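Local atomic coordinates of sugar-phosphate aldolase (Thermotoga maritima, PDB entry 1PVT), a protein that belongs to the class II aldolase and adducin family, whose fold packs helices against a central beta sheet. Residues A[20-25]-A[208-213]; A[80-83]-A[89-92]; A[221-224]-A[228-231]. All blocks are in the same frame, centred on the assembly; numbering follows the deposited sequence.

Interaction 1. Residues A[20-25]-A[208-213]; sequences KGLSEA and DRVEIL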
ATOM      1  N   LYS A  20       2.164   5.086  15.544  1.00 39.07           N
ATOM      2  CA  LYS A  20       3.371   5.815  15.195  1.00 38.71           C
ATOM      3  C   LYS A  20       3.043   7.000  14.316  1.00 38.66           C
ATOM      4  O   LYS A  20       3.931   7.651  13.772  1.00 39.57           O
ATOM      5  CB  LYS A  20       4.383   4.893  14.529  1.00 37.44           C
ATOM      6  CG  LYS A  20       4.847   3.823  15.485  1.00 41.58           C
ATOM      7  CD  LYS A  20       5.966   2.977  14.926  1.00 44.51           C
ATOM      8  CE  LYS A  20       7.233   3.780  14.757  1.00 45.65           C
ATOM      9  NZ  LYS A  20       8.353   2.945  14.247  1.00 47.08           N
ATOM     10  N   GLY A  21       1.753   7.280  14.190  1.00 38.42           N
ATOM     11  CA  GLY A  21       1.323   8.422  13.408  1.00 40.59           C
ATOM     12  C   GLY A  21       1.536   8.322  11.916  1.00 42.70           C
ATOM     13  O   GLY A  21       1.267   9.272  11.169  1.00 44.08           O
ATOM     14  N   LEU A  22       2.019   7.177  11.463  1.00 43.31           N
ATOM     15  CA  LEU A  22       2.243   6.977  10.043  1.00 44.36           C
ATOM     16  C   LEU A  22       0.949   7.157   9.233  1.00 45.69           C
ATOM     17  O   LEU A  22       0.981   7.528   8.063  1.00 45.99           O
ATOM     18  CB  LEU A  22       2.832   5.590   9.832  1.00 44.30           C
ATOM     19  CG  LEU A  22       4.249   5.506  10.402  1.00 43.71           C
ATOM     20  CD1 LEU A  22       4.761   4.058  10.464  1.00 44.31           C
ATOM     21  CD2 LEU A  22       5.133   6.356   9.524  1.00 42.66           C
ATOM     22  N   SER A  23      -0.197   6.914   9.859  1.00 47.37           N
ATOM     23  CA  SER A  23      -1.467   7.071   9.163  1.00 48.74           C
ATOM     24  C   SER A  23      -2.473   7.861  10.017  1.00 50.76           C
ATOM     25  O   SER A  23      -2.598   7.627  11.222  1.00 51.35           O
ATOM     26  CB  SER A  23      -2.028   5.699   8.813  1.00 45.99           C
ATOM     27  OG  SER A  23      -3.037   5.835   7.840  1.00 47.39           O
ATOM     28  N   GLU A  24      -3.184   8.800   9.393  1.00 52.94           N
ATOM     29  CA  GLU A  24      -4.159   9.624  10.110  1.00 54.58           C
ATOM     30  C   GLU A  24      -5.524   9.700   9.444  1.00 53.41           C
ATOM     31  O   GLU A  24      -5.642   9.568   8.229  1.00 53.89           O
ATOM     32  CB  GLU A  24      -3.624  11.042  10.283  1.00 58.60           C
ATOM     33  CG  GLU A  24      -2.692  11.212  11.466  1.00 64.67           C
ATOM     34  CD  GLU A  24      -2.292  12.662  11.681  1.00 68.35           C
ATOM     35  OE1 GLU A  24      -1.737  12.980  12.760  1.00 70.25           O
ATOM     36  OE2 GLU A  24      -2.535  13.484  10.766  1.00 70.69           O
ATOM     37  N   ALA A  25      -6.553   9.946  10.244  1.00 51.57           N
ATOM     38  CA  ALA A  25      -7.891  10.027   9.707  1.00 50.64           C
ATOM     39  C   ALA A  25      -8.149   8.683   9.045  1.00 51.59           C
ATOM     40  O   ALA A  25      -7.886   7.640   9.634  1.00 50.92           O
ATOM     41  CB  ALA A  25      -7.970  11.142   8.687  1.00 49.51           C
ATOM     42  N   ASP A 208       7.234  -2.629   7.191  1.00 43.13           N
ATOM     43  CA  ASP A 208       8.644  -2.424   7.495  1.00 45.08           C
ATOM     44  C   ASP A 208       9.322  -1.452   6.531  1.00 45.73           C
ATOM     45  O   ASP A 208      10.233  -0.720   6.913  1.00 47.04           O
ATOM     46  CB  ASP A 208       9.386  -3.759   7.460  1.00 47.08           C
ATOM     47  CG  ASP A 208       9.425  -4.431   8.807  1.00 49.74           C
ATOM     48  OD1 ASP A 208       8.476  -4.223   9.588  1.00 52.40           O
ATOM     49  OD2 ASP A 208      10.394  -5.170   9.077  1.00 50.44           O
ATOM     50  N   ARG A 209       8.896  -1.446   5.277  1.00 45.50           N
ATOM     51  CA  ARG A 209       9.507  -0.546   4.314  1.00 44.50           C
ATOM     52  C   ARG A 209       8.991   0.881   4.484  1.00 43.12           C
ATOM     53  O   ARG A 209       9.701   1.836   4.194  1.00 43.14           O
ATOM     54  CB  ARG A 209       9.257  -1.047   2.899  1.00 45.50           C
ATOM     55  CG  ARG A 209       9.806  -2.442   2.622  1.00 47.50           C
ATOM     56  CD  ARG A 209       9.572  -2.766   1.155  1.00 51.09           C
ATOM     57  NE  ARG A 209       9.325  -4.178   0.870  1.00 52.74           N
ATOM     58  CZ  ARG A 209      10.268  -5.063   0.591  1.00 52.08           C
ATOM     59  NH1 ARG A 209      11.540  -4.693   0.560  1.00 51.79           N
ATOM     60  NH2 ARG A 209       9.928  -6.311   0.314  1.00 52.70           N
ATOM     61  N   VAL A 210       7.754   1.029   4.944  1.00 41.74           N
ATOM     62  CA  VAL A 210       7.208   2.354   5.178  1.00 40.07           C
ATOM     63  C   VAL A 210       8.064   2.962   6.274  1.00 41.79           C
ATOM     64  O   VAL A 210       8.674   4.012   6.088  1.00 41.71           O
ATOM     65  CB  VAL A 210       5.773   2.288   5.670  1.00 38.14           C
ATOM     66  CG1 VAL A 210       5.315   3.660   6.086  1.00 38.45           C
ATOM     67  CG2 VAL A 210       4.890   1.758   4.580  1.00 36.82           C
ATOM     68  N   GLU A 211       8.117   2.284   7.419  1.00 43.61           N
ATOM     69  CA  GLU A 211       8.912   2.739   8.558  1.00 43.70           C
ATOM     70  C   GLU A 211      10.273   3.225   8.103  1.00 43.45           C
ATOM     71  O   GLU A 211      10.635   4.384   8.304  1.00 43.82           O
ATOM     72  CB  GLU A 211       9.114   1.606   9.550  1.00 43.73           C
ATOM     73  CG  GLU A 211       8.134   1.591  10.667  1.00 47.11           C
ATOM     74  CD  GLU A 211       8.565   0.651  11.764  1.00 51.16           C
ATOM     75  OE1 GLU A 211       7.982   0.716  12.867  1.00 53.95           O
ATOM     76  OE2 GLU A 211       9.489  -0.160  11.522  1.00 51.85           O
ATOM     77  N   ILE A 212      11.026   2.325   7.482  1.00 44.44           N
ATOM     78  CA  ILE A 212      12.363   2.641   6.993  1.00 44.49           C
ATOM     79  C   ILE A 212      12.380   3.863   6.073  1.00 44.45           C
ATOM     80  O   ILE A 212      13.173   4.776   6.286  1.00 45.44           O
ATOM     81  CB  ILE A 212      12.997   1.397   6.308  1.00 44.52           C
ATOM     82  CG1 ILE A 212      13.260   0.335   7.380  1.00 45.26           C
ATOM     83  CG2 ILE A 212      14.302   1.760   5.619  1.00 41.91           C
ATOM     84  CD1 ILE A 212      13.713  -0.987   6.851  1.00 47.50           C
ATOM     85  N   LEU A 213      11.515   3.904   5.067  1.00 44.08           N
ATOM     86  CA  LEU A 213      11.487   5.069   4.200  1.00 44.76           C
ATOM     87  C   LEU A 213      11.289   6.321   5.037  1.00 45.66           C
ATOM     88  O   LEU A 213      11.974   7.327   4.851  1.00 45.46           O
ATOM     89  CB  LEU A 213      10.361   4.964   3.182  1.00 45.26           C
ATOM     90  CG  LEU A 213      10.693   4.122   1.951  1.00 47.43           C
ATOM     91  CD1 LEU A 213       9.612   4.337   0.900  1.00 47.35           C
ATOM     92  CD2 LEU A 213      12.059   4.526   1.386  1.00 47.04           C
TER
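Lys20 and Glu211 meet at about a right angle, the lysine reaching from the loop that follows helix 2-19 and the glutamate standing on helix 203-224. Lys20 NZ lies 2.6 Å from Glu211 OE1 in a salt bridge that is also a hydrogen bond. The ammonium comes from above the carboxylate, 55° out of its plane. A bend in the lysine chain at chi3 (67°) carries NZ over to that oxygen, while Glu211 runs out extended beyond CG. Beside the ion pair Leu22 also crosses the glutamate at about a right angle, and its two methyls divide the work: Leu22 CD1 touches the aliphatic Glu211 CG at 4.2 Å, and Leu22 CD2 reaches Val210 CG1 at 4.4 Å. Leu22 and Val210 are buried, and Tyr207, one turn back on the same helix, touches both Lys20 and Leu22. Leu22 O is hydrogen-bonded to Thr126 OG1, which ties the loop to strand 122-126, and Val210 also touches Thr126. The chemistry is thus layered, a single charged bond toward the solvent side next to a small apolar contact, and the opposite charges probably favour the ionised form of both side chains.

Interaction 2. Residues A[80-83]-A[89-92]; sequences CLLH and HYEI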
ATOM      1  N   CYS A  80     -12.167  -6.121   4.327  1.00 54.23           N
ATOM      2  CA  CYS A  80     -12.936  -6.878   3.341  1.00 53.57           C
ATOM      3  C   CYS A  80     -12.189  -8.035   2.695  1.00 53.15           C
ATOM      4  O   CYS A  80     -11.038  -7.903   2.275  1.00 52.01           O
ATOM      5  CB  CYS A  80     -13.458  -5.951   2.233  1.00 52.79           C
ATOM      6  SG  CYS A  80     -14.727  -4.759   2.731  1.00 54.01           S
ATOM      7  N   LEU A  81     -12.860  -9.180   2.649  1.00 54.02           N
ATOM      8  CA  LEU A  81     -12.322 -10.361   1.996  1.00 55.42           C
ATOM      9  C   LEU A  81     -13.106 -10.375   0.704  1.00 56.14           C
ATOM     10  O   LEU A  81     -14.334 -10.347   0.715  1.00 55.10           O
ATOM     11  CB  LEU A  81     -12.622 -11.639   2.766  1.00 54.42           C
ATOM     12  CG  LEU A  81     -12.361 -12.859   1.874  1.00 53.81           C
ATOM     13  CD1 LEU A  81     -10.905 -12.902   1.441  1.00 53.73           C
ATOM     14  CD2 LEU A  81     -12.716 -14.114   2.627  1.00 54.55           C
ATOM     15  N   LEU A  82     -12.406 -10.414  -0.413  1.00 57.15           N
ATOM     16  CA  LEU A  82     -13.100 -10.382  -1.678  1.00 58.32           C
ATOM     17  C   LEU A  82     -12.635 -11.437  -2.643  1.00 60.00           C
ATOM     18  O   LEU A  82     -11.488 -11.884  -2.600  1.00 60.89           O
ATOM     19  CB  LEU A  82     -12.900  -9.024  -2.325  1.00 57.10           C
ATOM     20  CG  LEU A  82     -13.201  -7.823  -1.443  1.00 56.42           C
ATOM     21  CD1 LEU A  82     -12.748  -6.579  -2.180  1.00 54.51           C
ATOM     22  CD2 LEU A  82     -14.694  -7.769  -1.097  1.00 55.43           C
ATOM     23  N   HIS A  83     -13.542 -11.834  -3.522  1.00 61.59           N
ATOM     24  CA  HIS A  83     -13.206 -12.792  -4.550  1.00 63.42           C
ATOM     25  C   HIS A  83     -13.286 -11.974  -5.835  1.00 63.76           C
ATOM     26  O   HIS A  83     -14.349 -11.435  -6.187  1.00 62.36           O
ATOM     27  CB  HIS A  83     -14.196 -13.958  -4.570  1.00 65.66           C
ATOM     28  CG  HIS A  83     -13.817 -15.050  -5.523  1.00 68.32           C
ATOM     29  ND1 HIS A  83     -12.532 -15.544  -5.615  1.00 69.55           N
ATOM     30  CD2 HIS A  83     -14.550 -15.740  -6.428  1.00 68.70           C
ATOM     31  CE1 HIS A  83     -12.491 -16.491  -6.535  1.00 69.45           C
ATOM     32  NE2 HIS A  83     -13.702 -16.629  -7.044  1.00 69.45           N
ATOM     33  N   HIS A  89     -18.111  -8.038 -12.089  1.00 76.81           N
ATOM     34  CA  HIS A  89     -18.526  -8.351 -10.739  1.00 76.03           C
ATOM     35  C   HIS A  89     -17.506  -9.026  -9.855  1.00 74.91           C
ATOM     36  O   HIS A  89     -16.689  -9.848 -10.293  1.00 73.94           O
ATOM     37  CB  HIS A  89     -19.813  -9.170 -10.775  1.00 76.81           C
ATOM     38  CG  HIS A  89     -20.987  -8.398 -11.288  1.00 78.81           C
ATOM     39  ND1 HIS A  89     -21.467  -7.271 -10.654  1.00 80.04           N
ATOM     40  CD2 HIS A  89     -21.751  -8.562 -12.394  1.00 79.62           C
ATOM     41  CE1 HIS A  89     -22.477  -6.774 -11.347  1.00 80.22           C
ATOM     42  NE2 HIS A  89     -22.670  -7.538 -12.408  1.00 80.33           N
ATOM     43  N   TYR A  90     -17.569  -8.624  -8.593  1.00 74.07           N
ATOM     44  CA  TYR A  90     -16.715  -9.151  -7.548  1.00 73.55           C
ATOM     45  C   TYR A  90     -17.677  -9.369  -6.397  1.00 73.41           C
ATOM     46  O   TYR A  90     -18.687  -8.659  -6.286  1.00 71.80           O
ATOM     47  CB  TYR A  90     -15.638  -8.135  -7.161  1.00 72.52           C
ATOM     48  CG  TYR A  90     -16.130  -6.965  -6.329  1.00 71.44           C
ATOM     49  CD1 TYR A  90     -16.258  -7.071  -4.939  1.00 70.46           C
ATOM     50  CD2 TYR A  90     -16.412  -5.735  -6.923  1.00 70.76           C
ATOM     51  CE1 TYR A  90     -16.644  -5.979  -4.159  1.00 69.74           C
ATOM     52  CE2 TYR A  90     -16.799  -4.633  -6.152  1.00 70.67           C
ATOM     53  CZ  TYR A  90     -16.910  -4.761  -4.770  1.00 70.22           C
ATOM     54  OH  TYR A  90     -17.260  -3.662  -4.009  1.00 68.95           O
ATOM     55  N   GLU A  91     -17.373 -10.341  -5.547  1.00 74.03           N
ATOM     56  CA  GLU A  91     -18.247 -10.641  -4.421  1.00 75.25           C
ATOM     57  C   GLU A  91     -17.587 -10.444  -3.053  1.00 74.32           C
ATOM     58  O   GLU A  91     -16.389 -10.674  -2.886  1.00 72.74           O
ATOM     59  CB  GLU A  91     -18.780 -12.068  -4.575  1.00 77.10           C
ATOM     60  CG  GLU A  91     -17.717 -13.087  -4.996  1.00 79.35           C
ATOM     61  CD  GLU A  91     -18.305 -14.446  -5.383  1.00 80.64           C
ATOM     62  OE1 GLU A  91     -17.526 -15.427  -5.500  1.00 79.63           O
ATOM     63  OE2 GLU A  91     -19.544 -14.529  -5.576  1.00 80.81           O
ATOM     64  N   ILE A  92     -18.381  -9.998  -2.086  1.00 74.42           N
ATOM     65  CA  ILE A  92     -17.889  -9.765  -0.742  1.00 75.12           C
ATOM     66  C   ILE A  92     -18.159 -10.950   0.173  1.00 76.66           C
ATOM     67  O   ILE A  92     -19.310 -11.331   0.385  1.00 76.49           O
ATOM     68  CB  ILE A  92     -18.542  -8.536  -0.134  1.00 74.40           C
ATOM     69  CG1 ILE A  92     -18.178  -7.309  -0.967  1.00 74.24           C
ATOM     70  CG2 ILE A  92     -18.109  -8.386   1.314  1.00 73.01           C
ATOM     71  CD1 ILE A  92     -18.833  -6.018  -0.485  1.00 75.12           C
TER
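His83 holds CG anti to its backbone nitrogen, and Glu91 places its own CG between the backbone nitrogen and the carbonyl carbon (chi1 44°); the two side chains then run side by side, pointing the same way. Glu91 OE1 arrives at the edge of the imidazole, near its plane, 3.1 Å from His83 CD2, with ring and carboxylate planes 32° apart. The aliphatic parts touch as well, His83 CB lying 3.7 Å from Glu91 CG. Between the backbones, two nearly straight hydrogen bonds frame this pair, His83 N to Glu91 O at 3.1 Å and Glu91 N to His83 O at 3.3 Å. Leu82 and Ile92 form the adjoining non-hydrogen-bonded pair on the other face, also side by side, with Leu82 CD2 3.5 Å from Ile92 CG1. Leu82 CD2 also approaches the Tyr90 ring obliquely, 4.0 Å from Tyr90 CE1. Tyr59 stacks on the His83 ring, whereas Phe103 meets Tyr90 edge-to-face. The two short segments run antiparallel but twisted, 140° between their directions. This is a beta hairpin within the large central sheet, flanked by strand 58-63 beside 79-84 and strand 45-49 beside 89-92.

Interaction 3. Residues A[221-224]-A[228-231]; sequences LRVL and RNPT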
ATOM      1  N   LEU A 221      15.666  15.186   6.499  1.00 51.26           N
ATOM      2  CA  LEU A 221      15.101  16.448   6.926  1.00 51.98           C
ATOM      3  C   LEU A 221      15.778  17.082   8.118  1.00 52.06           C
ATOM      4  O   LEU A 221      15.907  18.294   8.176  1.00 53.16           O
ATOM      5  CB  LEU A 221      13.614  16.284   7.195  1.00 53.04           C
ATOM      6  CG  LEU A 221      12.778  17.025   6.151  1.00 55.45           C
ATOM      7  CD1 LEU A 221      13.166  16.596   4.743  1.00 55.16           C
ATOM      8  CD2 LEU A 221      11.315  16.748   6.406  1.00 57.34           C
ATOM      9  N   ARG A 222      16.216  16.291   9.078  1.00 52.63           N
ATOM     10  CA  ARG A 222      16.867  16.901  10.217  1.00 54.64           C
ATOM     11  C   ARG A 222      18.247  17.384   9.821  1.00 54.50           C
ATOM     12  O   ARG A 222      18.713  18.415  10.301  1.00 55.07           O
ATOM     13  CB  ARG A 222      17.002  15.916  11.364  1.00 58.20           C
ATOM     14  CG  ARG A 222      17.430  16.576  12.654  1.00 62.27           C
ATOM     15  CD  ARG A 222      16.290  17.409  13.216  1.00 65.78           C
ATOM     16  NE  ARG A 222      16.683  18.150  14.408  1.00 68.98           N
ATOM     17  CZ  ARG A 222      15.828  18.805  15.185  1.00 71.21           C
ATOM     18  NH1 ARG A 222      14.534  18.802  14.889  1.00 72.48           N
ATOM     19  NH2 ARG A 222      16.266  19.469  16.250  1.00 72.11           N
ATOM     20  N   VAL A 223      18.908  16.634   8.950  1.00 53.28           N
ATOM     21  CA  VAL A 223      20.233  17.028   8.522  1.00 53.99           C
ATOM     22  C   VAL A 223      20.162  18.349   7.797  1.00 54.93           C
ATOM     23  O   VAL A 223      21.002  19.210   8.001  1.00 56.00           O
ATOM     24  CB  VAL A 223      20.869  15.994   7.594  1.00 54.12           C
ATOM     25  CG1 VAL A 223      22.147  16.551   7.007  1.00 53.38           C
ATOM     26  CG2 VAL A 223      21.184  14.727   8.366  1.00 54.13           C
ATOM     27  N   LEU A 224      19.154  18.510   6.949  1.00 56.89           N
ATOM     28  CA  LEU A 224      18.985  19.755   6.213  1.00 58.73           C
ATOM     29  C   LEU A 224      18.652  20.878   7.176  1.00 61.75           C
ATOM     30  O   LEU A 224      18.961  22.035   6.923  1.00 62.24           O
ATOM     31  CB  LEU A 224      17.863  19.618   5.191  1.00 57.65           C
ATOM     32  CG  LEU A 224      18.058  18.493   4.181  1.00 57.34           C
ATOM     33  CD1 LEU A 224      16.875  18.440   3.243  1.00 57.74           C
ATOM     34  CD2 LEU A 224      19.331  18.723   3.396  1.00 57.43           C
ATOM     35  N   ARG A 228      23.582  20.860   6.219  1.00100.24           N
ATOM     36  CA  ARG A 228      24.779  20.035   6.022  1.00104.59           C
ATOM     37  C   ARG A 228      24.628  18.796   5.123  1.00107.19           C
ATOM     38  O   ARG A 228      24.652  17.676   5.635  1.00107.93           O
ATOM     39  CB  ARG A 228      25.313  19.532   7.368  1.00105.11           C
ATOM     40  CG  ARG A 228      25.508  20.565   8.464  1.00106.57           C
ATOM     41  CD  ARG A 228      26.286  19.930   9.611  1.00107.67           C
ATOM     42  NE  ARG A 228      26.373  20.782  10.794  1.00108.99           N
ATOM     43  CZ  ARG A 228      27.142  20.516  11.851  1.00109.49           C
ATOM     44  NH1 ARG A 228      27.898  19.421  11.872  1.00109.16           N
ATOM     45  NH2 ARG A 228      27.154  21.347  12.889  1.00109.30           N
ATOM     46  N   ASN A 229      24.501  18.973   3.806  1.00110.19           N
ATOM     47  CA  ASN A 229      24.373  17.825   2.890  1.00112.78           C
ATOM     48  C   ASN A 229      24.020  18.236   1.457  1.00114.43           C
ATOM     49  O   ASN A 229      23.378  19.268   1.244  1.00114.84           O
ATOM     50  CB  ASN A 229      23.307  16.840   3.397  1.00113.19           C
ATOM     51  CG  ASN A 229      23.856  15.431   3.606  1.00112.85           C
ATOM     52  OD1 ASN A 229      24.550  15.155   4.590  1.00112.20           O
ATOM     53  ND2 ASN A 229      23.547  14.534   2.673  1.00112.23           N
ATOM     54  N   PRO A 230      24.426  17.417   0.458  1.00115.87           N
ATOM     55  CA  PRO A 230      24.201  17.614  -0.988  1.00116.82           C
ATOM     56  C   PRO A 230      22.759  17.924  -1.437  1.00117.70           C
ATOM     57  O   PRO A 230      21.991  17.010  -1.750  1.00118.23           O
ATOM     58  CB  PRO A 230      24.714  16.306  -1.594  1.00116.41           C
ATOM     59  CG  PRO A 230      25.841  15.949  -0.681  1.00116.24           C
ATOM     60  CD  PRO A 230      25.247  16.211   0.690  1.00115.80           C
ATOM     61  N   THR A 231      22.412  19.213  -1.484  1.00118.33           N
ATOM     62  CA  THR A 231      21.080  19.664  -1.904  1.00117.60           C
ATOM     63  C   THR A 231      20.947  19.529  -3.419  1.00117.58           C
ATOM     64  O   THR A 231      20.047  18.852  -3.920  1.00116.95           O
ATOM     65  CB  THR A 231      20.828  21.148  -1.510  1.00117.10           C
ATOM     66  OG1 THR A 231      21.787  22.001  -2.158  1.00115.91           O
ATOM     67  CG2 THR A 231      20.931  21.319   0.001  1.00116.20           C
TER
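Segment 221-224 is the last turn of helix 203-224, and segment 228-231 is irregular chain that passes back by it after three intervening residues. The nearest alpha carbons are those of Leu224 and Arg228, 5.8 Å apart. Asn229 is extended, with phi/psi of 171°/152°, whereas Arg228 before it is irregular, and no hydrogen bond is found between the two segments. Val223 makes the closest contacts. Val223 CG1, anti to the backbone nitrogen (chi1 171°), lies against the carbonyl oxygen of Arg228. Val223 CG1 is also 3.8 Å from Asn229 CB and 4.4 Å from Arg228 CB, so one branch of the valine meets both residues. The Val223 and Asn229 side chains approach each other at a slant. Leu224 adds a looser touch through Leu224 CD2, 4.4 Å from Asn229 CB. The arginine side chain leads away from the helix beyond its CB. No residue in the contact is fully buried, and the meeting is largely one of methyl groups with backbone and aliphatic carbons. Just beyond the helix, Ser225 OG is hydrogen-bonded to Leu221 O. Leu221 also packs against Asn130, Thr133 and Leu134 of helix 129-134, which places this turn beside that helix, while the chain from 228 to 231 lies at the surface, far from the centre of the protein.

How the interactions relate
Interaction 2 is nested within the long loop that interaction 1 closes, and interaction 3 follows both along the chain. Helix 203-224 serves interactions 1 and 3, whose centres lie about 22 Å apart on the same side of the protein's centre, with nearest atoms about 9 Å apart. Interaction 2 is on the opposite side, its centre about 27 Å from that of interaction 1 and about 46 Å from that of interaction 3. No two of the three touch. Interactions 1 and 2 join parts of the one family domain, the first a loop to a helix and the second two neighbouring strands of the sheet, while interaction 3 lies at the surface, at the C-terminal end of the shared helix.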